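Local coordinates for Lin1840 protein (Listeria innocua serovar 6a, PDB 4ZOB) that probably hydrolyses terminal, non-reducing beta-D-glucosyl residues to release beta-D-glucose, as a family 3 beta-glucosidase with a TIM-barrel domain, at residues K191-Y196 against K232-A237; V133-M138 against A187-H192; V266-W271 against L300-T305. The protein carries 1 engineered substitution. One frame throughout, in Å; residues are numbered along the deposited sequence.

Contact 1 (K191-Y196 against K232-A237); sequences KHFAAY and KLVMTA. With LGC (D-glucono-1,5-lactone), chain C.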
# COMPACT_ATOMS: atom_id res chain seq x y z
N LYS A 191 2.98 -14.96 -17.21
CA LYS A 191 3.27 -13.53 -16.97
C LYS A 191 2.67 -13.05 -15.67
O LYS A 191 1.83 -13.75 -15.14
CB LYS A 191 2.74 -12.68 -18.12
CG LYS A 191 1.25 -12.81 -18.39
CD LYS A 191 0.85 -12.18 -19.73
CE LYS A 191 -0.62 -11.84 -19.77
NZ LYS A 191 -0.94 -11.29 -21.11
N HIS A 192 3.07 -11.89 -15.13
CA HIS A 192 4.19 -11.05 -15.58
C HIS A 192 5.29 -11.15 -14.52
O HIS A 192 5.05 -10.81 -13.35
CB HIS A 192 3.75 -9.59 -15.72
CG HIS A 192 2.54 -9.40 -16.56
ND1 HIS A 192 1.26 -9.61 -16.08
CD2 HIS A 192 2.41 -9.07 -17.86
CE1 HIS A 192 0.40 -9.41 -17.06
NE2 HIS A 192 1.07 -9.09 -18.15
N PHE A 193 6.47 -11.61 -14.93
CA PHE A 193 7.57 -11.89 -13.99
C PHE A 193 8.31 -10.58 -13.67
O PHE A 193 8.96 -10.06 -14.58
CB PHE A 193 8.55 -12.92 -14.61
CG PHE A 193 9.28 -13.73 -13.59
CD1 PHE A 193 8.63 -14.73 -12.91
CD2 PHE A 193 10.61 -13.49 -13.31
CE1 PHE A 193 9.30 -15.48 -11.96
CE2 PHE A 193 11.28 -14.22 -12.35
CZ PHE A 193 10.63 -15.23 -11.68
N ALA A 194 8.19 -10.02 -12.45
CA ALA A 194 7.37 -10.55 -11.35
C ALA A 194 6.71 -9.46 -10.50
O ALA A 194 7.12 -8.30 -10.51
CB ALA A 194 8.20 -11.45 -10.46
N ALA A 195 5.67 -9.86 -9.78
CA ALA A 195 5.06 -9.04 -8.69
C ALA A 195 4.32 -7.79 -9.19
O ALA A 195 4.10 -6.81 -8.43
CB ALA A 195 6.12 -8.66 -7.65
N TYR A 196 3.94 -7.84 -10.47
CA TYR A 196 3.37 -6.68 -11.20
C TYR A 196 2.07 -6.18 -10.57
O TYR A 196 1.74 -4.97 -10.69
CB TYR A 196 3.11 -7.11 -12.67
CG TYR A 196 2.41 -6.13 -13.60
CD1 TYR A 196 2.66 -4.77 -13.56
CD2 TYR A 196 1.56 -6.61 -14.58
CE1 TYR A 196 2.04 -3.92 -14.46
CE2 TYR A 196 0.95 -5.77 -15.46
CZ TYR A 196 1.20 -4.43 -15.41
OH TYR A 196 0.56 -3.63 -16.31
N LYS A 232 6.16 -23.20 -21.54
CA LYS A 232 7.24 -23.04 -22.48
C LYS A 232 7.89 -21.68 -22.39
O LYS A 232 9.11 -21.60 -22.49
CB LYS A 232 6.77 -23.33 -23.90
CG LYS A 232 6.64 -24.81 -24.19
CD LYS A 232 8.00 -25.47 -24.36
CE LYS A 232 7.90 -26.98 -24.29
NZ LYS A 232 9.24 -27.61 -24.39
N LEU A 233 7.12 -20.63 -22.22
CA LEU A 233 7.73 -19.27 -22.17
C LEU A 233 7.44 -18.49 -20.87
O LEU A 233 6.51 -18.82 -20.13
CB LEU A 233 7.28 -18.39 -23.34
CG LEU A 233 7.60 -18.72 -24.79
CD1 LEU A 233 6.68 -19.81 -25.33
CD2 LEU A 233 7.46 -17.46 -25.62
N VAL A 234 8.24 -17.46 -20.64
CA VAL A 234 7.94 -16.45 -19.64
C VAL A 234 8.04 -15.06 -20.24
O VAL A 234 8.88 -14.80 -21.10
CB VAL A 234 8.88 -16.57 -18.43
CG1 VAL A 234 8.64 -15.46 -17.44
CG2 VAL A 234 8.66 -17.90 -17.73
N MET A 235 7.17 -14.17 -19.77
CA MET A 235 7.21 -12.76 -20.14
C MET A 235 7.61 -11.91 -18.93
O MET A 235 7.16 -12.16 -17.80
CB MET A 235 5.85 -12.32 -20.65
CG MET A 235 5.81 -10.87 -21.12
SD MET A 235 4.12 -10.28 -21.36
CE MET A 235 3.71 -11.16 -22.85
N THR A 236 8.46 -10.91 -19.19
CA THR A 236 8.83 -9.93 -18.17
C THR A 236 7.67 -8.99 -17.75
O THR A 236 6.61 -8.90 -18.43
CB THR A 236 10.00 -9.03 -18.64
OG1 THR A 236 9.54 -8.02 -19.57
CG2 THR A 236 11.16 -9.88 -19.25
N ALA A 237 7.90 -8.28 -16.64
CA ALA A 237 6.94 -7.35 -16.08
C ALA A 237 7.29 -5.88 -16.34
O ALA A 237 8.47 -5.50 -16.36
CB ALA A 237 6.80 -7.60 -14.57
C1 LGC C . 0.81 -5.64 -22.92
C2 LGC C . 0.43 -6.48 -21.73
O5 LGC C . 0.80 -6.22 -24.25
O1 LGC C . 1.11 -4.45 -22.80
O2 LGC C . 1.28 -6.11 -20.67
C3 LGC C . 0.65 -7.97 -21.90
O3 LGC C . 0.00 -8.69 -20.81
C4 LGC C . 0.25 -8.38 -23.34
O4 LGC C . 0.46 -9.77 -23.56
C5 LGC C . 1.09 -7.60 -24.33
C6 LGC C . 0.84 -8.03 -25.79
O6 LGC C . -0.54 -8.25 -26.03
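K191 and H192 lie alongside M235, and all three side chains reach the bound gluconolactone. K191 NZ donates to lactone O3 over 2.8 Å and more weakly to O4. H192 NE2 pairs almost straight (173°) with the same O3 at 2.9 Å, and either atom could supply the proton. The lysine chain is extended beyond CG, which carries NZ from the strand to the sugar. M235 bends at its last torsion (chi3 -73°), turning CE to within 3.6 Å of lactone O4, while SD sits 4.1 Å from H192 CD2, oblique to that ring. The imidazole is sandwiched: K191 CB covers one face near the rim, and CE2 of Y196 stands over the centre of the other, in an edge-to-face arrangement. R149 holds the Y196 hydroxyl. Further out, F193 N donates to M235 O (3.0 Å, 172°) in the carbonyl plane, tying the two parallel strands of the barrel. F193 CB packs on V234 CG1 at 3.8 Å, and A237 CB abuts F193 O at 3.3 Å. Cis peptides precede both H192 and A194, shaping the strand end that presents K191 and H192. One hydroxyl, O3, is thus gripped by two nitrogens, consistent with recognition of the 3-hydroxyl of a glucosyl group.

Contact 2 (V133-M138 against A187-H192); sequences VTFSPM and AACVKH. With LGC (D-glucono-1,5-lactone), chain C.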
# COMPACT_ATOMS: atom_id res chain seq x y z
N VAL A 133 1.62 -19.64 -29.81
CA VAL A 133 1.89 -19.29 -28.39
C VAL A 133 0.83 -18.34 -27.88
O VAL A 133 0.52 -17.35 -28.53
CB VAL A 133 3.24 -18.59 -28.21
CG1 VAL A 133 3.60 -18.49 -26.75
CG2 VAL A 133 4.32 -19.33 -28.94
N THR A 134 0.27 -18.65 -26.72
CA THR A 134 -0.58 -17.69 -25.97
C THR A 134 0.18 -17.02 -24.83
O THR A 134 0.98 -17.62 -24.14
CB THR A 134 -1.87 -18.31 -25.38
OG1 THR A 134 -2.59 -17.30 -24.66
CG2 THR A 134 -1.55 -19.46 -24.42
N PHE A 135 -0.14 -15.75 -24.63
CA PHE A 135 0.34 -14.96 -23.51
C PHE A 135 -0.59 -15.05 -22.25
O PHE A 135 -1.24 -14.07 -21.85
CB PHE A 135 0.46 -13.50 -23.99
CG PHE A 135 1.51 -13.25 -25.04
CD1 PHE A 135 2.78 -13.82 -24.94
CD2 PHE A 135 1.27 -12.35 -26.10
CE1 PHE A 135 3.77 -13.53 -25.89
CE2 PHE A 135 2.26 -12.06 -27.04
CZ PHE A 135 3.49 -12.66 -26.94
N SER A 136 -0.59 -16.24 -21.66
CA SER A 136 -1.46 -16.67 -20.53
C SER A 136 -0.89 -18.01 -20.00
O SER A 136 -0.38 -18.80 -20.78
CB SER A 136 -2.89 -16.85 -21.06
OG SER A 136 -3.70 -17.70 -20.31
N PRO A 137 -0.98 -18.29 -18.68
CA PRO A 137 -1.71 -17.63 -17.58
C PRO A 137 -1.04 -16.38 -17.04
O PRO A 137 0.18 -16.27 -17.03
CB PRO A 137 -1.71 -18.70 -16.47
CG PRO A 137 -0.45 -19.46 -16.68
CD PRO A 137 -0.21 -19.46 -18.18
N MET A 138 -1.88 -15.47 -16.56
CA MET A 138 -1.44 -14.28 -15.89
C MET A 138 -1.48 -14.69 -14.41
O MET A 138 -2.55 -15.02 -13.88
CB MET A 138 -2.37 -13.10 -16.24
CG MET A 138 -1.98 -11.78 -15.61
SD MET A 138 -2.39 -11.67 -13.85
CE MET A 138 -2.45 -9.88 -13.68
N ALA A 187 1.87 -23.66 -27.05
CA ALA A 187 2.78 -23.16 -26.04
C ALA A 187 2.13 -22.06 -25.23
O ALA A 187 1.39 -21.23 -25.76
CB ALA A 187 4.05 -22.62 -26.67
N ALA A 188 2.45 -22.07 -23.94
CA ALA A 188 1.96 -21.10 -23.01
C ALA A 188 3.11 -20.26 -22.46
O ALA A 188 4.27 -20.71 -22.39
CB ALA A 188 1.22 -21.81 -21.88
N CYS A 189 2.78 -19.03 -22.08
CA CYS A 189 3.75 -18.05 -21.60
C CYS A 189 3.28 -17.44 -20.29
O CYS A 189 2.31 -16.68 -20.27
CB CYS A 189 3.94 -16.93 -22.61
SG CYS A 189 5.04 -15.63 -21.96
N VAL A 190 3.95 -17.78 -19.20
CA VAL A 190 3.59 -17.24 -17.88
C VAL A 190 3.89 -15.74 -17.79
O VAL A 190 4.96 -15.31 -18.24
CB VAL A 190 4.40 -17.97 -16.81
CG1 VAL A 190 4.60 -17.12 -15.55
CG2 VAL A 190 3.73 -19.29 -16.52
N LYS A 191 2.98 -14.96 -17.21
CA LYS A 191 3.27 -13.53 -16.97
C LYS A 191 2.67 -13.05 -15.67
O LYS A 191 1.83 -13.75 -15.14
CB LYS A 191 2.74 -12.68 -18.12
CG LYS A 191 1.25 -12.81 -18.39
CD LYS A 191 0.85 -12.18 -19.73
CE LYS A 191 -0.62 -11.84 -19.77
NZ LYS A 191 -0.94 -11.29 -21.11
N HIS A 192 3.07 -11.89 -15.13
CA HIS A 192 4.19 -11.05 -15.58
C HIS A 192 5.29 -11.15 -14.52
O HIS A 192 5.05 -10.81 -13.35
CB HIS A 192 3.75 -9.59 -15.72
CG HIS A 192 2.54 -9.40 -16.56
ND1 HIS A 192 1.26 -9.61 -16.08
CD2 HIS A 192 2.41 -9.07 -17.86
CE1 HIS A 192 0.40 -9.41 -17.06
NE2 HIS A 192 1.07 -9.09 -18.15
C1 LGC C . 0.81 -5.64 -22.92
C2 LGC C . 0.43 -6.48 -21.73
O5 LGC C . 0.80 -6.22 -24.25
O1 LGC C . 1.11 -4.45 -22.80
O2 LGC C . 1.28 -6.11 -20.67
C3 LGC C . 0.65 -7.97 -21.90
O3 LGC C . 0.00 -8.69 -20.81
C4 LGC C . 0.25 -8.38 -23.34
O4 LGC C . 0.46 -9.77 -23.56
C5 LGC C . 1.09 -7.60 -24.33
C6 LGC C . 0.84 -8.03 -25.79
O6 LGC C . -0.54 -8.25 -26.03
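V133 and T134 run parallel to A187 and A188 as paired strands, T134 N donating to A187 O at 3.0 Å. Beyond them the register slips by one, across the cis peptide before P137, and a single bridge joins M138 to K191, where K191 N donates to P137 O at 3.1 Å. Between the two, C189 N bonds weakly to S136 O. The backbone carbonyl of F135 receives K191 NZ over 2.9 Å from NZ to O, 29° out of the carbonyl plane, a second anchor for the ammonium that grips the lactone. The F135 ring presents its edge to C189, CD1 lying 4.1 Å from CB. With SG anti to the backbone N (chi1 175°), the sulfur also falls beside that edge, 5.5 Å from the ring centroid. M138 bends at chi2, and its CG rests 3.7 Å from H192 CE1, oblique to the imidazole. P137 CG meets V190 CG2 at 4.2 Å. Helix 158-173 covers T134, S136 and P137, with Y172 bonding the S136 hydroxyl, whereas V133 and F135 pack on strand 87-90, and C189 on M235 of strand 233-236.

Contact 3 (V266-W271 against L300-T305); sequences VLISDW and LEMMTT. With LGC (D-glucono-1,5-lactone), chain C.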
# COMPACT_ATOMS: atom_id res chain seq x y z
N VAL A 266 12.19 -19.39 -23.75
CA VAL A 266 12.30 -18.01 -24.20
C VAL A 266 11.77 -17.10 -23.09
O VAL A 266 10.74 -17.39 -22.46
CB VAL A 266 11.54 -17.75 -25.50
CG1 VAL A 266 11.63 -16.29 -25.90
CG2 VAL A 266 12.10 -18.63 -26.62
N LEU A 267 12.51 -16.02 -22.84
CA LEU A 267 12.06 -14.97 -21.94
C LEU A 267 11.74 -13.79 -22.83
O LEU A 267 12.66 -13.18 -23.38
CB LEU A 267 13.14 -14.59 -20.90
CG LEU A 267 12.77 -13.34 -20.05
CD1 LEU A 267 11.41 -13.57 -19.37
CD2 LEU A 267 13.80 -12.95 -19.01
N ILE A 268 10.45 -13.49 -22.94
CA ILE A 268 9.99 -12.40 -23.80
C ILE A 268 9.78 -11.14 -22.97
O ILE A 268 9.32 -11.20 -21.85
CB ILE A 268 8.70 -12.79 -24.59
CG1 ILE A 268 8.41 -11.75 -25.67
CG2 ILE A 268 7.48 -12.96 -23.70
CD1 ILE A 268 7.23 -12.09 -26.57
N SER A 269 10.10 -9.99 -23.51
CA SER A 269 9.73 -8.74 -22.88
C SER A 269 8.25 -8.44 -23.03
O SER A 269 7.59 -8.93 -23.92
CB SER A 269 10.55 -7.62 -23.47
OG SER A 269 10.00 -7.16 -24.67
N ASP A 270 7.72 -7.64 -22.13
CA ASP A 270 6.39 -7.12 -22.30
C ASP A 270 6.55 -5.97 -23.28
O ASP A 270 7.65 -5.60 -23.65
CB ASP A 270 5.75 -6.70 -20.98
CG ASP A 270 4.22 -6.70 -21.03
OD1 ASP A 270 3.66 -6.61 -22.11
OD2 ASP A 270 3.57 -6.76 -20.01
N TRP A 271 5.43 -5.41 -23.71
CA TRP A 271 5.43 -4.50 -24.81
C TRP A 271 6.20 -3.25 -24.51
O TRP A 271 5.75 -2.39 -23.81
CB TRP A 271 4.00 -4.15 -25.11
CG TRP A 271 3.88 -3.35 -26.31
CD1 TRP A 271 4.31 -2.06 -26.49
CD2 TRP A 271 3.34 -3.74 -27.56
NE1 TRP A 271 4.05 -1.64 -27.74
CE2 TRP A 271 3.46 -2.63 -28.43
CE3 TRP A 271 2.76 -4.89 -28.03
CZ2 TRP A 271 3.03 -2.66 -29.72
CZ3 TRP A 271 2.33 -4.92 -29.33
CH2 TRP A 271 2.46 -3.82 -30.16
N LEU A 300 13.72 -12.09 -26.32
CA LEU A 300 12.82 -11.61 -27.39
C LEU A 300 12.20 -10.23 -27.08
O LEU A 300 11.35 -10.08 -26.25
CB LEU A 300 11.72 -12.67 -27.62
CG LEU A 300 10.64 -12.54 -28.68
CD1 LEU A 300 11.29 -12.41 -30.04
CD2 LEU A 300 9.69 -13.72 -28.67
N GLU A 301 12.64 -9.22 -27.80
CA GLU A 301 12.11 -7.88 -27.63
C GLU A 301 10.79 -7.65 -28.42
O GLU A 301 10.74 -7.81 -29.66
CB GLU A 301 13.18 -6.89 -28.07
CG GLU A 301 12.79 -5.45 -27.82
CD GLU A 301 13.95 -4.51 -28.03
OE1 GLU A 301 15.08 -4.97 -28.28
OE2 GLU A 301 13.71 -3.32 -27.96
N MET A 302 9.73 -7.27 -27.68
CA MET A 302 8.39 -7.12 -28.23
C MET A 302 8.13 -5.70 -28.74
O MET A 302 7.91 -4.77 -27.95
CB MET A 302 7.32 -7.47 -27.18
CG MET A 302 5.89 -7.32 -27.68
SD MET A 302 4.63 -7.68 -26.45
CE MET A 302 4.75 -9.44 -26.23
N MET A 303 8.14 -5.57 -30.06
CA MET A 303 7.73 -4.37 -30.74
C MET A 303 8.49 -3.09 -30.41
O MET A 303 7.97 -2.00 -30.62
CB MET A 303 6.22 -4.18 -30.57
CG MET A 303 5.47 -4.76 -31.76
SD MET A 303 5.83 -3.85 -33.29
CE MET A 303 4.86 -2.37 -32.99
N THR A 304 9.74 -3.23 -29.94
CA THR A 304 10.70 -2.12 -29.93
C THR A 304 12.05 -2.54 -30.52
O THR A 304 12.28 -3.70 -30.77
CB THR A 304 10.88 -1.46 -28.53
OG1 THR A 304 11.15 -2.46 -27.52
CG2 THR A 304 9.64 -0.61 -28.18
N THR A 305 12.92 -1.56 -30.71
CA THR A 305 14.09 -1.66 -31.57
C THR A 305 15.44 -1.44 -30.90
O THR A 305 16.38 -0.99 -31.54
CB THR A 305 14.00 -0.57 -32.67
OG1 THR A 305 14.16 0.73 -32.08
CG2 THR A 305 12.69 -0.66 -33.40
C1 LGC C . 0.81 -5.64 -22.92
C2 LGC C . 0.43 -6.48 -21.73
O5 LGC C . 0.80 -6.22 -24.25
O1 LGC C . 1.11 -4.45 -22.80
O2 LGC C . 1.28 -6.11 -20.67
C3 LGC C . 0.65 -7.97 -21.90
O3 LGC C . 0.00 -8.69 -20.81
C4 LGC C . 0.25 -8.38 -23.34
O4 LGC C . 0.46 -9.77 -23.56
C5 LGC C . 1.09 -7.60 -24.33
C6 LGC C . 0.84 -8.03 -25.79
O6 LGC C . -0.54 -8.25 -26.03
O HOH W 1 10.44 -4.24 -25.32
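W271 lays one face of its indole against M303, while M302 lies roughly perpendicular to it. M303 CB stands 3.8 Å from the centroid of the six-membered ring, only 16° off its normal, so this is a CH-pi contact; its sulfur lies obliquely beyond. M302 SD approaches from another direction, 3.7 Å from W271 CE3, in an oblique Met-aromatic contact, and C6 of the lactone lies at the indole edge. A bend at chi3 (-70°) returns M302 CE to I268 CD1 at 3.6 Å. I268 and L300 extend in the same direction next to each other, CD1 to CD2 3.6 Å apart. The backbones are stitched by S269 N to L300 O, and S269 OG accepts from M302 N (3.0 Å). That hydroxyl donates in turn to D270 O and accepts a hydrogen bond from a water that also donates to T304 OG1, so its rotation is well defined. D270 faces the sugar: lactone O2 donates to OD2, though the 2.5 Å length is doubtful at 2.4 Å resolution, while W271 N donates to OD1 at 2.7 Å, on the anti side, 25° out of the carboxylate plane. R572 of the second subunit packs on W271. W271 N thus helps hold the D270 carboxylate next to C1 and O2 of the glucose analogue, consistent with the nucleophile aspartate of family 3 glycosidases; the M302 thioether and W271 indole line the same site.

From the N terminus, contact 2 closes first: the chain leaves strand 133-134, passes through helix 158-173 and returns as strand 187-193, a beta-alpha-beta crossover. Contact 1 starts on that same strand, sharing K191 and H192, and closes the next excursion through helices 212-219 and 221-228 into strand 233-236. Contact 3 follows in series, spanning helices 273-276 and 286-295. The loops neither nest nor cross. V234 O to I268 N connects contacts 1 and 3, and the F135 ring touches I268 and M302, so contact 2 meets contact 3 across the barrel interior. Contact 3 brings together strands 266-268 and 301-302, closing the eight-stranded barrel, with the lactone all three touch at the strands' C-terminal ends.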